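Local coordinates for protein phospholipase C beta (Meleagris gallopavo, PDB 1JAD) that forms the long, almost wholly helical C-terminal region of a beta-class phospholipase C, a coiled-coil module that occurs as a pair of chains in this structure, at residues 16-21 against 122-127; 57-62 against 77-82; 86-91 against 228-233. One frame throughout, in Å; residues are numbered along the deposited sequence.

Contact 1: 16-21 against 122-127; sequences PQTASL and IAELKA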
ATOM      1  N   PRO A  16     -16.949   2.067  -7.809  1.00 52.49           N
ATOM      2  CA  PRO A  16     -15.654   2.374  -7.197  1.00 53.26           C
ATOM      3  C   PRO A  16     -15.603   3.610  -6.306  1.00 53.65           C
ATOM      4  O   PRO A  16     -15.869   4.717  -6.759  1.00 53.84           O
ATOM      5  CB  PRO A  16     -14.741   2.496  -8.413  1.00 52.56           C
ATOM      6  CG  PRO A  16     -15.308   1.437  -9.316  1.00 51.41           C
ATOM      7  CD  PRO A  16     -16.762   1.840  -9.254  1.00 52.30           C
ATOM      8  N   GLN A  17     -15.251   3.415  -5.038  1.00 54.34           N
ATOM      9  CA  GLN A  17     -15.147   4.528  -4.103  1.00 55.16           C
ATOM     10  C   GLN A  17     -14.348   4.182  -2.851  1.00 53.79           C
ATOM     11  O   GLN A  17     -14.602   3.167  -2.208  1.00 53.38           O
ATOM     12  CB  GLN A  17     -16.531   5.011  -3.671  1.00 55.97           C
ATOM     13  CG  GLN A  17     -17.312   4.007  -2.850  1.00 58.59           C
ATOM     14  CD  GLN A  17     -18.387   4.670  -2.003  1.00 60.64           C
ATOM     15  OE1 GLN A  17     -18.085   5.455  -1.101  1.00 61.89           O
ATOM     16  NE2 GLN A  17     -19.646   4.364  -2.293  1.00 62.03           N
ATOM     17  N   THR A  18     -13.387   5.036  -2.512  1.00 52.91           N
ATOM     18  CA  THR A  18     -12.560   4.854  -1.322  1.00 52.21           C
ATOM     19  C   THR A  18     -12.589   6.135  -0.511  1.00 50.21           C
ATOM     20  O   THR A  18     -12.634   7.230  -1.072  1.00 48.49           O
ATOM     21  CB  THR A  18     -11.074   4.541  -1.660  1.00 53.63           C
ATOM     22  OG1 THR A  18     -10.962   3.213  -2.183  1.00 54.72           O
ATOM     23  CG2 THR A  18     -10.201   4.655  -0.409  1.00 54.63           C
ATOM     24  N   ALA A  19     -12.562   5.991   0.810  1.00 49.11           N
ATOM     25  CA  ALA A  19     -12.580   7.144   1.701  1.00 47.79           C
ATOM     26  C   ALA A  19     -11.561   8.157   1.213  1.00 46.57           C
ATOM     27  O   ALA A  19     -10.522   7.789   0.665  1.00 45.70           O
ATOM     28  CB  ALA A  19     -12.252   6.713   3.131  1.00 47.81           C
ATOM     29  N   SER A  20     -11.869   9.434   1.398  1.00 45.85           N
ATOM     30  CA  SER A  20     -10.961  10.493   0.981  1.00 44.84           C
ATOM     31  C   SER A  20      -9.983  10.789   2.111  1.00 43.50           C
ATOM     32  O   SER A  20     -10.134  10.277   3.223  1.00 42.35           O
ATOM     33  CB  SER A  20     -11.748  11.752   0.619  1.00 44.22           C
ATOM     34  OG  SER A  20     -12.574  12.151   1.696  1.00 47.21           O
ATOM     35  N   LEU A  21      -8.979  11.610   1.823  1.00 42.48           N
ATOM     36  CA  LEU A  21      -7.987  11.955   2.827  1.00 42.14           C
ATOM     37  C   LEU A  21      -8.727  12.664   3.954  1.00 42.71           C
ATOM     38  O   LEU A  21      -8.308  12.617   5.105  1.00 43.57           O
ATOM     39  CB  LEU A  21      -6.932  12.904   2.248  1.00 40.81           C
ATOM     40  CG  LEU A  21      -5.511  12.839   2.825  1.00 39.75           C
ATOM     41  CD1 LEU A  21      -4.808  14.139   2.532  1.00 36.17           C
ATOM     42  CD2 LEU A  21      -5.536  12.619   4.318  1.00 41.55           C
ATOM     43  N   ILE A 122      -9.034  -2.840   1.305  1.00 31.79           N
ATOM     44  CA  ILE A 122      -9.087  -4.289   1.183  1.00 29.34           C
ATOM     45  C   ILE A 122     -10.547  -4.719   1.231  1.00 29.06           C
ATOM     46  O   ILE A 122     -10.974  -5.589   0.466  1.00 30.54           O
ATOM     47  CB  ILE A 122      -8.312  -4.990   2.321  1.00 28.79           C
ATOM     48  CG1 ILE A 122      -6.804  -4.855   2.084  1.00 28.08           C
ATOM     49  CG2 ILE A 122      -8.710  -6.460   2.404  1.00 25.94           C
ATOM     50  CD1 ILE A 122      -6.319  -5.553   0.814  1.00 29.86           C
ATOM     51  N   ALA A 123     -11.312  -4.092   2.120  1.00 26.84           N
ATOM     52  CA  ALA A 123     -12.721  -4.417   2.267  1.00 24.61           C
ATOM     53  C   ALA A 123     -13.492  -4.050   1.008  1.00 24.54           C
ATOM     54  O   ALA A 123     -14.432  -4.736   0.634  1.00 25.46           O
ATOM     55  CB  ALA A 123     -13.296  -3.692   3.457  1.00 21.35           C
ATOM     56  N   GLU A 124     -13.096  -2.963   0.357  1.00 24.87           N
ATOM     57  CA  GLU A 124     -13.765  -2.527  -0.862  1.00 27.42           C
ATOM     58  C   GLU A 124     -13.521  -3.581  -1.925  1.00 28.09           C
ATOM     59  O   GLU A 124     -14.466  -4.112  -2.494  1.00 31.33           O
ATOM     60  CB  GLU A 124     -13.209  -1.179  -1.310  1.00 27.13           C
ATOM     61  CG  GLU A 124     -13.250  -0.169  -0.194  1.00 32.47           C
ATOM     62  CD  GLU A 124     -12.407   1.047  -0.463  1.00 34.55           C
ATOM     63  OE1 GLU A 124     -11.388   0.913  -1.185  1.00 35.42           O
ATOM     64  OE2 GLU A 124     -12.743   2.125   0.079  1.00 35.45           O
ATOM     65  N   LEU A 125     -12.254  -3.895  -2.172  1.00 29.52           N
ATOM     66  CA  LEU A 125     -11.895  -4.896  -3.169  1.00 29.99           C
ATOM     67  C   LEU A 125     -12.599  -6.196  -2.872  1.00 29.69           C
ATOM     68  O   LEU A 125     -12.975  -6.927  -3.781  1.00 31.19           O
ATOM     69  CB  LEU A 125     -10.388  -5.152  -3.184  1.00 31.91           C
ATOM     70  CG  LEU A 125      -9.432  -4.045  -3.639  1.00 35.35           C
ATOM     71  CD1 LEU A 125      -8.004  -4.542  -3.483  1.00 36.42           C
ATOM     72  CD2 LEU A 125      -9.708  -3.667  -5.089  1.00 35.52           C
ATOM     73  N   LYS A 126     -12.788  -6.488  -1.594  1.00 27.49           N
ATOM     74  CA  LYS A 126     -13.438  -7.727  -1.224  1.00 25.90           C
ATOM     75  C   LYS A 126     -14.921  -7.642  -1.541  1.00 24.38           C
ATOM     76  O   LYS A 126     -15.519  -8.596  -2.044  1.00 25.43           O
ATOM     77  CB  LYS A 126     -13.210  -8.004   0.261  1.00 28.07           C
ATOM     78  CG  LYS A 126     -13.693  -9.360   0.720  1.00 30.41           C
ATOM     79  CD  LYS A 126     -13.306  -9.594   2.178  1.00 31.51           C
ATOM     80  CE  LYS A 126     -13.801 -10.944   2.665  1.00 32.10           C
ATOM     81  NZ  LYS A 126     -15.288 -11.004   2.624  1.00 34.19           N
ATOM     82  N   ALA A 127     -15.517  -6.490  -1.270  1.00 21.12           N
ATOM     83  CA  ALA A 127     -16.936  -6.318  -1.540  1.00 20.81           C
ATOM     84  C   ALA A 127     -17.235  -6.408  -3.041  1.00 19.91           C
ATOM     85  O   ALA A 127     -18.234  -7.003  -3.443  1.00 19.40           O
ATOM     86  CB  ALA A 127     -17.424  -4.982  -0.976  1.00 19.04           C
TER
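The hydroxyl of Thr-18 reaches across to the carboxylate of Glu-124, giving its proton to OE1 over a short 2.5 Å from OG1. It comes in on the syn side, 26° out of the carboxylate plane, so the bond is somewhat tilted. Thr-18 can offer the hydroxyl because its first torsion (chi1 -72°) turns OG1 beside its own backbone N. Glu-124 comes from the helix with an extended chain, meeting the threonine side chain at about a right angle. Its other oxygen lies alongside the threonine: OE2 is 3.1 Å from Thr-18 CA and 3.6 Å from Thr-18 CG2. The same oxygen sits 3.1 Å from Gln-17 O, a pairing of two acceptors that is not a bond as modelled. Such a neighbour would tend to raise the carboxylate's pKa, while the hydroxyl on OE1 would offset part of that. Just 109 Å² is buried in all, at the surface, with Thr-18 on the loop and Glu-124 on the helix carrying most of the contact. Farther along the loop, Ser-20 takes the N-cap position of helix 21-24. The loop runs in the groove between the two longest helices: Pro-16 rests on Tyr-193 and Leu-197 of helix 161-245, and Thr-18 touches Gln-201 there and Gln-121 on helix 75-155.

Contact 2: 57-62 against 77-82; sequences QKYSVL and VELKER
Tyr-59 and Leu-79 make the close part of this antiparallel helix pair. The tyrosine ring points its edge at the backbone of the facing helix, with CE2 3.3 Å from Leu-79 O, which lies near the ring plane. Its hydroxyl oxygen then lies against the aliphatic stem of Arg-82, 3.1 Å from CG, the tyrosine and arginine side chains crossing at about a right angle. The polar partner of that hydroxyl is Glu-86 OE2, one turn farther along helix 75-155. Over one face of the ring, Leu-62 places CD1 4.1 Å above the centre, so a leucine of its own helix covers that face.

The looser margin is formed by Leu-62 and Leu-79, CB of the first 4.1 Å from CD1 of the second. Arg-82, though its stem packs on the tyrosine hydroxyl, is as a whole exposed. The axes of the two short segments pass 11.1 Å apart, at 174°, and together they bury 214 Å². These are the two arms of a helical hairpin, helices 28-64 and 75-155, near the turn that joins them; helix 161-245 lies alongside, where Tyr-241 OH makes a weak hydrogen bond with Ser-60 OG.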
ATOM      1  N   GLN A  57      21.465  30.074  34.767  1.00 57.27           N
ATOM      2  CA  GLN A  57      21.800  29.853  36.168  1.00 58.09           C
ATOM      3  C   GLN A  57      23.305  29.643  36.287  1.00 56.60           C
ATOM      4  O   GLN A  57      23.952  30.209  37.162  1.00 56.34           O
ATOM      5  CB  GLN A  57      21.055  28.625  36.704  1.00 61.86           C
ATOM      6  CG  GLN A  57      21.496  28.146  38.095  1.00 66.57           C
ATOM      7  CD  GLN A  57      21.394  29.222  39.175  1.00 69.43           C
ATOM      8  OE1 GLN A  57      22.114  30.227  39.142  1.00 70.59           O
ATOM      9  NE2 GLN A  57      20.492  29.014  40.136  1.00 69.59           N
ATOM     10  N   LYS A  58      23.851  28.830  35.388  1.00 55.02           N
ATOM     11  CA  LYS A  58      25.275  28.532  35.364  1.00 53.54           C
ATOM     12  C   LYS A  58      26.097  29.814  35.258  1.00 53.77           C
ATOM     13  O   LYS A  58      27.144  29.944  35.900  1.00 53.34           O
ATOM     14  CB  LYS A  58      25.588  27.612  34.184  1.00 53.57           C
ATOM     15  CG  LYS A  58      27.065  27.319  33.976  1.00 53.81           C
ATOM     16  CD  LYS A  58      27.272  26.557  32.677  1.00 54.29           C
ATOM     17  CE  LYS A  58      28.747  26.419  32.344  1.00 57.14           C
ATOM     18  NZ  LYS A  58      28.969  25.794  30.999  1.00 59.19           N
ATOM     19  N   TYR A  59      25.634  30.759  34.444  1.00 53.18           N
ATOM     20  CA  TYR A  59      26.345  32.022  34.292  1.00 53.08           C
ATOM     21  C   TYR A  59      26.035  33.028  35.384  1.00 54.05           C
ATOM     22  O   TYR A  59      26.503  34.163  35.339  1.00 53.95           O
ATOM     23  CB  TYR A  59      26.078  32.643  32.923  1.00 51.69           C
ATOM     24  CG  TYR A  59      26.932  32.027  31.847  1.00 51.05           C
ATOM     25  CD1 TYR A  59      26.767  30.691  31.473  1.00 49.70           C
ATOM     26  CD2 TYR A  59      27.962  32.759  31.255  1.00 49.43           C
ATOM     27  CE1 TYR A  59      27.613  30.097  30.540  1.00 49.04           C
ATOM     28  CE2 TYR A  59      28.812  32.177  30.323  1.00 49.03           C
ATOM     29  CZ  TYR A  59      28.637  30.846  29.971  1.00 49.36           C
ATOM     30  OH  TYR A  59      29.508  30.263  29.074  1.00 47.80           O
ATOM     31  N   SER A  60      25.238  32.610  36.361  1.00 55.56           N
ATOM     32  CA  SER A  60      24.905  33.469  37.489  1.00 56.86           C
ATOM     33  C   SER A  60      26.119  33.312  38.392  1.00 57.33           C
ATOM     34  O   SER A  60      26.701  34.287  38.866  1.00 58.08           O
ATOM     35  CB  SER A  60      23.674  32.941  38.226  1.00 57.36           C
ATOM     36  OG  SER A  60      22.638  32.606  37.328  1.00 59.80           O
ATOM     37  N   VAL A  61      26.483  32.052  38.611  1.00 57.11           N
ATOM     38  CA  VAL A  61      27.619  31.682  39.436  1.00 57.72           C
ATOM     39  C   VAL A  61      28.909  32.233  38.831  1.00 59.09           C
ATOM     40  O   VAL A  61      29.647  32.966  39.488  1.00 59.88           O
ATOM     41  CB  VAL A  61      27.729  30.137  39.551  1.00 57.08           C
ATOM     42  CG1 VAL A  61      28.908  29.750  40.424  1.00 55.34           C
ATOM     43  CG2 VAL A  61      26.447  29.571  40.121  1.00 57.30           C
ATOM     44  N   LEU A  62      29.167  31.884  37.573  1.00 59.85           N
ATOM     45  CA  LEU A  62      30.371  32.329  36.881  1.00 60.70           C
ATOM     46  C   LEU A  62      30.556  33.844  36.926  1.00 61.42           C
ATOM     47  O   LEU A  62      31.638  34.337  37.249  1.00 61.79           O
ATOM     48  CB  LEU A  62      30.340  31.847  35.429  1.00 60.62           C
ATOM     49  CG  LEU A  62      30.248  30.327  35.259  1.00 61.22           C
ATOM     50  CD1 LEU A  62      30.262  29.956  33.784  1.00 60.59           C
ATOM     51  CD2 LEU A  62      31.413  29.672  35.974  1.00 61.47           C
ATOM     52  N   VAL A  77      33.492  40.121  29.837  1.00 67.75           N
ATOM     53  CA  VAL A  77      33.227  39.998  28.414  1.00 66.04           C
ATOM     54  C   VAL A  77      33.565  38.573  28.001  1.00 65.16           C
ATOM     55  O   VAL A  77      32.844  37.950  27.221  1.00 65.49           O
ATOM     56  CB  VAL A  77      34.094  40.982  27.602  1.00 65.83           C
ATOM     57  CG1 VAL A  77      33.806  40.830  26.118  1.00 66.02           C
ATOM     58  CG2 VAL A  77      33.821  42.404  28.052  1.00 65.26           C
ATOM     59  N   GLU A  78      34.667  38.068  28.541  1.00 64.19           N
ATOM     60  CA  GLU A  78      35.138  36.717  28.263  1.00 64.26           C
ATOM     61  C   GLU A  78      33.984  35.736  28.445  1.00 63.14           C
ATOM     62  O   GLU A  78      33.877  34.743  27.725  1.00 63.50           O
ATOM     63  CB  GLU A  78      36.260  36.359  29.238  1.00 66.52           C
ATOM     64  CG  GLU A  78      37.420  37.356  29.279  1.00 70.54           C
ATOM     65  CD  GLU A  78      38.428  37.152  28.162  1.00 72.20           C
ATOM     66  OE1 GLU A  78      38.017  37.088  26.981  1.00 72.27           O
ATOM     67  OE2 GLU A  78      39.637  37.066  28.476  1.00 72.42           O
ATOM     68  N   LEU A  79      33.128  36.025  29.418  1.00 60.75           N
ATOM     69  CA  LEU A  79      31.983  35.180  29.722  1.00 59.57           C
ATOM     70  C   LEU A  79      30.741  35.598  28.950  1.00 58.94           C
ATOM     71  O   LEU A  79      29.950  34.758  28.534  1.00 57.97           O
ATOM     72  CB  LEU A  79      31.674  35.230  31.219  1.00 58.57           C
ATOM     73  CG  LEU A  79      32.681  34.650  32.207  1.00 58.64           C
ATOM     74  CD1 LEU A  79      32.267  35.003  33.623  1.00 58.43           C
ATOM     75  CD2 LEU A  79      32.762  33.145  32.026  1.00 57.50           C
ATOM     76  N   LYS A  80      30.567  36.901  28.775  1.00 59.16           N
ATOM     77  CA  LYS A  80      29.416  37.425  28.059  1.00 59.98           C
ATOM     78  C   LYS A  80      29.331  36.801  26.676  1.00 59.98           C
ATOM     79  O   LYS A  80      28.296  36.264  26.294  1.00 60.33           O
ATOM     80  CB  LYS A  80      29.519  38.945  27.947  1.00 60.83           C
ATOM     81  CG  LYS A  80      28.357  39.616  27.245  1.00 60.77           C
ATOM     82  CD  LYS A  80      28.534  41.127  27.287  1.00 63.03           C
ATOM     83  CE  LYS A  80      27.440  41.852  26.521  1.00 63.33           C
ATOM     84  NZ  LYS A  80      27.471  41.516  25.070  1.00 63.17           N
ATOM     85  N   GLU A  81      30.426  36.861  25.930  1.00 59.92           N
ATOM     86  CA  GLU A  81      30.448  36.290  24.590  1.00 60.18           C
ATOM     87  C   GLU A  81      30.291  34.770  24.645  1.00 59.12           C
ATOM     88  O   GLU A  81      29.607  34.167  23.812  1.00 58.19           O
ATOM     89  CB  GLU A  81      31.758  36.640  23.885  1.00 62.16           C
ATOM     90  CG  GLU A  81      32.063  38.130  23.798  1.00 65.43           C
ATOM     91  CD  GLU A  81      33.270  38.417  22.918  1.00 67.82           C
ATOM     92  OE1 GLU A  81      34.327  37.789  23.133  1.00 69.12           O
ATOM     93  OE2 GLU A  81      33.163  39.275  22.013  1.00 69.66           O
ATOM     94  N   ARG A  82      30.937  34.159  25.633  1.00 57.89           N
ATOM     95  CA  ARG A  82      30.895  32.714  25.822  1.00 55.95           C
ATOM     96  C   ARG A  82      29.465  32.256  26.075  1.00 53.67           C
ATOM     97  O   ARG A  82      29.066  31.169  25.656  1.00 52.81           O
ATOM     98  CB  ARG A  82      31.783  32.338  27.001  1.00 58.31           C
ATOM     99  CG  ARG A  82      31.975  30.853  27.219  1.00 62.18           C
ATOM    100  CD  ARG A  82      32.975  30.657  28.343  1.00 66.28           C
ATOM    101  NE  ARG A  82      34.186  31.433  28.083  1.00 69.29           N
ATOM    102  CZ  ARG A  82      35.200  31.558  28.931  1.00 71.15           C
ATOM    103  NH1 ARG A  82      35.161  30.953  30.115  1.00 71.24           N
ATOM    104  NH2 ARG A  82      36.251  32.301  28.601  1.00 70.69           N
TER

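Contact 3: 86-91 against 228-233; sequences ELIHLG and KTLTVE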
ATOM      1  N   GLU A  86      26.930  29.699  23.739  1.00 41.48           N
ATOM      2  CA  GLU A  86      26.313  28.491  24.275  1.00 39.99           C
ATOM      3  C   GLU A  86      24.804  28.556  24.084  1.00 39.09           C
ATOM      4  O   GLU A  86      24.128  27.526  24.027  1.00 38.19           O
ATOM      5  CB  GLU A  86      26.648  28.305  25.750  1.00 42.04           C
ATOM      6  CG  GLU A  86      28.047  27.767  25.987  1.00 46.21           C
ATOM      7  CD  GLU A  86      28.321  27.490  27.453  1.00 48.75           C
ATOM      8  OE1 GLU A  86      27.510  26.778  28.091  1.00 49.69           O
ATOM      9  OE2 GLU A  86      29.353  27.976  27.966  1.00 51.66           O
ATOM     10  N   LEU A  87      24.275  29.772  24.000  1.00 36.25           N
ATOM     11  CA  LEU A  87      22.855  29.942  23.760  1.00 35.05           C
ATOM     12  C   LEU A  87      22.631  29.691  22.275  1.00 33.97           C
ATOM     13  O   LEU A  87      21.689  29.009  21.897  1.00 33.71           O
ATOM     14  CB  LEU A  87      22.394  31.352  24.138  1.00 35.56           C
ATOM     15  CG  LEU A  87      22.304  31.635  25.644  1.00 36.18           C
ATOM     16  CD1 LEU A  87      21.944  33.104  25.852  1.00 36.74           C
ATOM     17  CD2 LEU A  87      21.262  30.718  26.292  1.00 32.21           C
ATOM     18  N   ILE A  88      23.504  30.238  21.434  1.00 32.93           N
ATOM     19  CA  ILE A  88      23.387  30.019  20.000  1.00 33.41           C
ATOM     20  C   ILE A  88      23.382  28.510  19.740  1.00 35.70           C
ATOM     21  O   ILE A  88      22.463  27.984  19.104  1.00 37.45           O
ATOM     22  CB  ILE A  88      24.565  30.640  19.230  1.00 33.33           C
ATOM     23  CG1 ILE A  88      24.491  32.166  19.289  1.00 32.72           C
ATOM     24  CG2 ILE A  88      24.544  30.165  17.777  1.00 33.64           C
ATOM     25  CD1 ILE A  88      23.330  32.744  18.533  1.00 33.31           C
ATOM     26  N   HIS A  89      24.406  27.814  20.233  1.00 36.09           N
ATOM     27  CA  HIS A  89      24.474  26.373  20.047  1.00 35.99           C
ATOM     28  C   HIS A  89      23.241  25.684  20.589  1.00 34.75           C
ATOM     29  O   HIS A  89      22.717  24.759  19.966  1.00 35.19           O
ATOM     30  CB  HIS A  89      25.735  25.796  20.690  1.00 38.28           C
ATOM     31  CG  HIS A  89      26.982  26.082  19.911  1.00 43.48           C
ATOM     32  ND1 HIS A  89      28.217  25.580  20.265  1.00 45.35           N
ATOM     33  CD2 HIS A  89      27.181  26.807  18.783  1.00 45.08           C
ATOM     34  CE1 HIS A  89      29.121  25.984  19.388  1.00 47.46           C
ATOM     35  NE2 HIS A  89      28.519  26.729  18.478  1.00 46.48           N
ATOM     36  N   LEU A  90      22.764  26.128  21.745  1.00 33.36           N
ATOM     37  CA  LEU A  90      21.557  25.533  22.313  1.00 31.33           C
ATOM     38  C   LEU A  90      20.390  25.741  21.350  1.00 31.53           C
ATOM     39  O   LEU A  90      19.534  24.872  21.196  1.00 30.80           O
ATOM     40  CB  LEU A  90      21.205  26.176  23.654  1.00 28.50           C
ATOM     41  CG  LEU A  90      19.875  25.657  24.199  1.00 24.86           C
ATOM     42  CD1 LEU A  90      19.981  24.158  24.398  1.00 23.71           C
ATOM     43  CD2 LEU A  90      19.518  26.358  25.493  1.00 23.99           C
ATOM     44  N   GLY A  91      20.354  26.909  20.716  1.00 32.83           N
ATOM     45  CA  GLY A  91      19.288  27.197  19.776  1.00 37.12           C
ATOM     46  C   GLY A  91      19.382  26.276  18.576  1.00 39.48           C
ATOM     47  O   GLY A  91      18.374  25.725  18.118  1.00 40.17           O
ATOM     48  N   LYS A 228      17.755  31.951  11.340  1.00 46.89           N
ATOM     49  CA  LYS A 228      18.126  33.256  10.800  1.00 47.14           C
ATOM     50  C   LYS A 228      17.928  34.394  11.805  1.00 45.34           C
ATOM     51  O   LYS A 228      18.604  35.421  11.735  1.00 44.15           O
ATOM     52  CB  LYS A 228      17.334  33.504   9.505  1.00 49.50           C
ATOM     53  CG  LYS A 228      17.670  32.470   8.412  1.00 53.92           C
ATOM     54  CD  LYS A 228      16.624  32.375   7.297  1.00 55.29           C
ATOM     55  CE  LYS A 228      16.512  33.642   6.475  1.00 55.95           C
ATOM     56  NZ  LYS A 228      15.487  33.487   5.407  1.00 55.85           N
ATOM     57  N   THR A 229      17.010  34.209  12.743  1.00 44.28           N
ATOM     58  CA  THR A 229      16.763  35.227  13.754  1.00 43.71           C
ATOM     59  C   THR A 229      17.469  34.879  15.055  1.00 44.52           C
ATOM     60  O   THR A 229      17.661  35.741  15.908  1.00 44.27           O
ATOM     61  CB  THR A 229      15.266  35.378  14.057  1.00 42.37           C
ATOM     62  OG1 THR A 229      14.724  34.105  14.435  1.00 40.56           O
ATOM     63  CG2 THR A 229      14.529  35.931  12.851  1.00 41.02           C
ATOM     64  N   LEU A 230      17.848  33.612  15.195  1.00 45.12           N
ATOM     65  CA  LEU A 230      18.526  33.110  16.390  1.00 46.32           C
ATOM     66  C   LEU A 230      19.614  34.021  16.955  1.00 47.21           C
ATOM     67  O   LEU A 230      19.612  34.309  18.149  1.00 48.11           O
ATOM     68  CB  LEU A 230      19.132  31.728  16.108  1.00 46.07           C
ATOM     69  CG  LEU A 230      19.965  31.046  17.202  1.00 45.11           C
ATOM     70  CD1 LEU A 230      19.119  30.788  18.444  1.00 43.23           C
ATOM     71  CD2 LEU A 230      20.518  29.741  16.653  1.00 44.36           C
ATOM     72  N   THR A 231      20.540  34.468  16.109  1.00 47.37           N
ATOM     73  CA  THR A 231      21.635  35.333  16.555  1.00 47.18           C
ATOM     74  C   THR A 231      21.197  36.583  17.320  1.00 47.92           C
ATOM     75  O   THR A 231      21.855  36.993  18.269  1.00 48.19           O
ATOM     76  CB  THR A 231      22.511  35.776  15.367  1.00 47.25           C
ATOM     77  OG1 THR A 231      23.105  34.628  14.751  1.00 46.50           O
ATOM     78  CG2 THR A 231      23.606  36.712  15.838  1.00 46.33           C
ATOM     79  N   VAL A 232      20.092  37.191  16.901  1.00 48.42           N
ATOM     80  CA  VAL A 232      19.569  38.393  17.548  1.00 49.13           C
ATOM     81  C   VAL A 232      18.742  38.079  18.797  1.00 50.36           C
ATOM     82  O   VAL A 232      18.897  38.727  19.827  1.00 50.61           O
ATOM     83  CB  VAL A 232      18.696  39.223  16.566  1.00 47.41           C
ATOM     84  CG1 VAL A 232      18.001  40.346  17.301  1.00 46.99           C
ATOM     85  CG2 VAL A 232      19.564  39.802  15.467  1.00 46.87           C
ATOM     86  N   GLU A 233      17.866  37.087  18.707  1.00 52.64           N
ATOM     87  CA  GLU A 233      17.029  36.716  19.845  1.00 56.00           C
ATOM     88  C   GLU A 233      17.853  36.347  21.083  1.00 56.64           C
ATOM     89  O   GLU A 233      17.327  36.306  22.197  1.00 56.55           O
ATOM     90  CB  GLU A 233      16.111  35.542  19.475  1.00 57.19           C
ATOM     91  CG  GLU A 233      15.076  35.852  18.402  1.00 59.39           C
ATOM     92  CD  GLU A 233      14.216  34.646  18.069  1.00 61.02           C
ATOM     93  OE1 GLU A 233      13.535  34.131  18.978  1.00 61.25           O
ATOM     94  OE2 GLU A 233      14.221  34.207  16.899  1.00 62.91           O
TER
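Two first torsions set this meeting of helices. Ile-88 has CG1 beside its backbone N (chi1 -69°), and a further bend carries CD1 over to the other helix although the beta carbon itself points along the interface. Leu-230 answers with CG anti to its backbone N (chi1 176°), which sends its forked end directly across.

The two side chains meet obliquely, Ile-88 CD1 standing 4.0 Å from Leu-230 CG. The same methyl continues onto the backbone of the next residue, 3.7 Å from Thr-231 CA. The two branches of Leu-230 have different targets: CD2 settles 3.6 Å from the carbonyl oxygen Ile-88 O, while CD1 lies 3.8 Å from Gly-91 CA. With no side chain at Gly-91, the leucine methyl can sit down on bare backbone, and the axes of the short segments come to 9.6 Å at 148°, antiparallel but 32° short of fully so.

On the flank of segment 228-233, Thr-229 OG1 bonds to Glu-233 OE2 at 2.5 Å, nearly along that oxygen's C-O axis, and Lys-226 O is a further partner of the hydroxyl.

Beside the pair, Leu-87 packs on Val-234, Met-237 and Val-238, extending the apolar seam, and Thr-231 touches Ile-176 of the second subunit, so this level of the coiled coil also meets the dimer partner. Across the two segments the chemistry is mainly that of methyl groups against a methine and backbone atoms: adhesion here rests on shape and on removing apolar surface from water, without a directed polar bond to fix the register.

All three contacts draw on helix 75-155, each against a different partner: the N-terminal loop in contact 1, helix 28-64 in contact 2 and helix 161-245 in contact 3. Contacts 2 and 3 lie toward one end of the rod, their centres about 16 Å apart, and a long, weak ion pair from Lys-58 NZ to Glu-86 OE1 (3.4 Å) also joins them. Contact 1 is remote, its centre about 62 Å from contact 2 and 50 Å from contact 3. Along the chain, contact 2 closes inside the loop spanned by contact 1 and before contact 3 opens, whereas contacts 1 and 3 alternate their segments. One long helix thus ties the loop and both other long helices into a single elongated bundle.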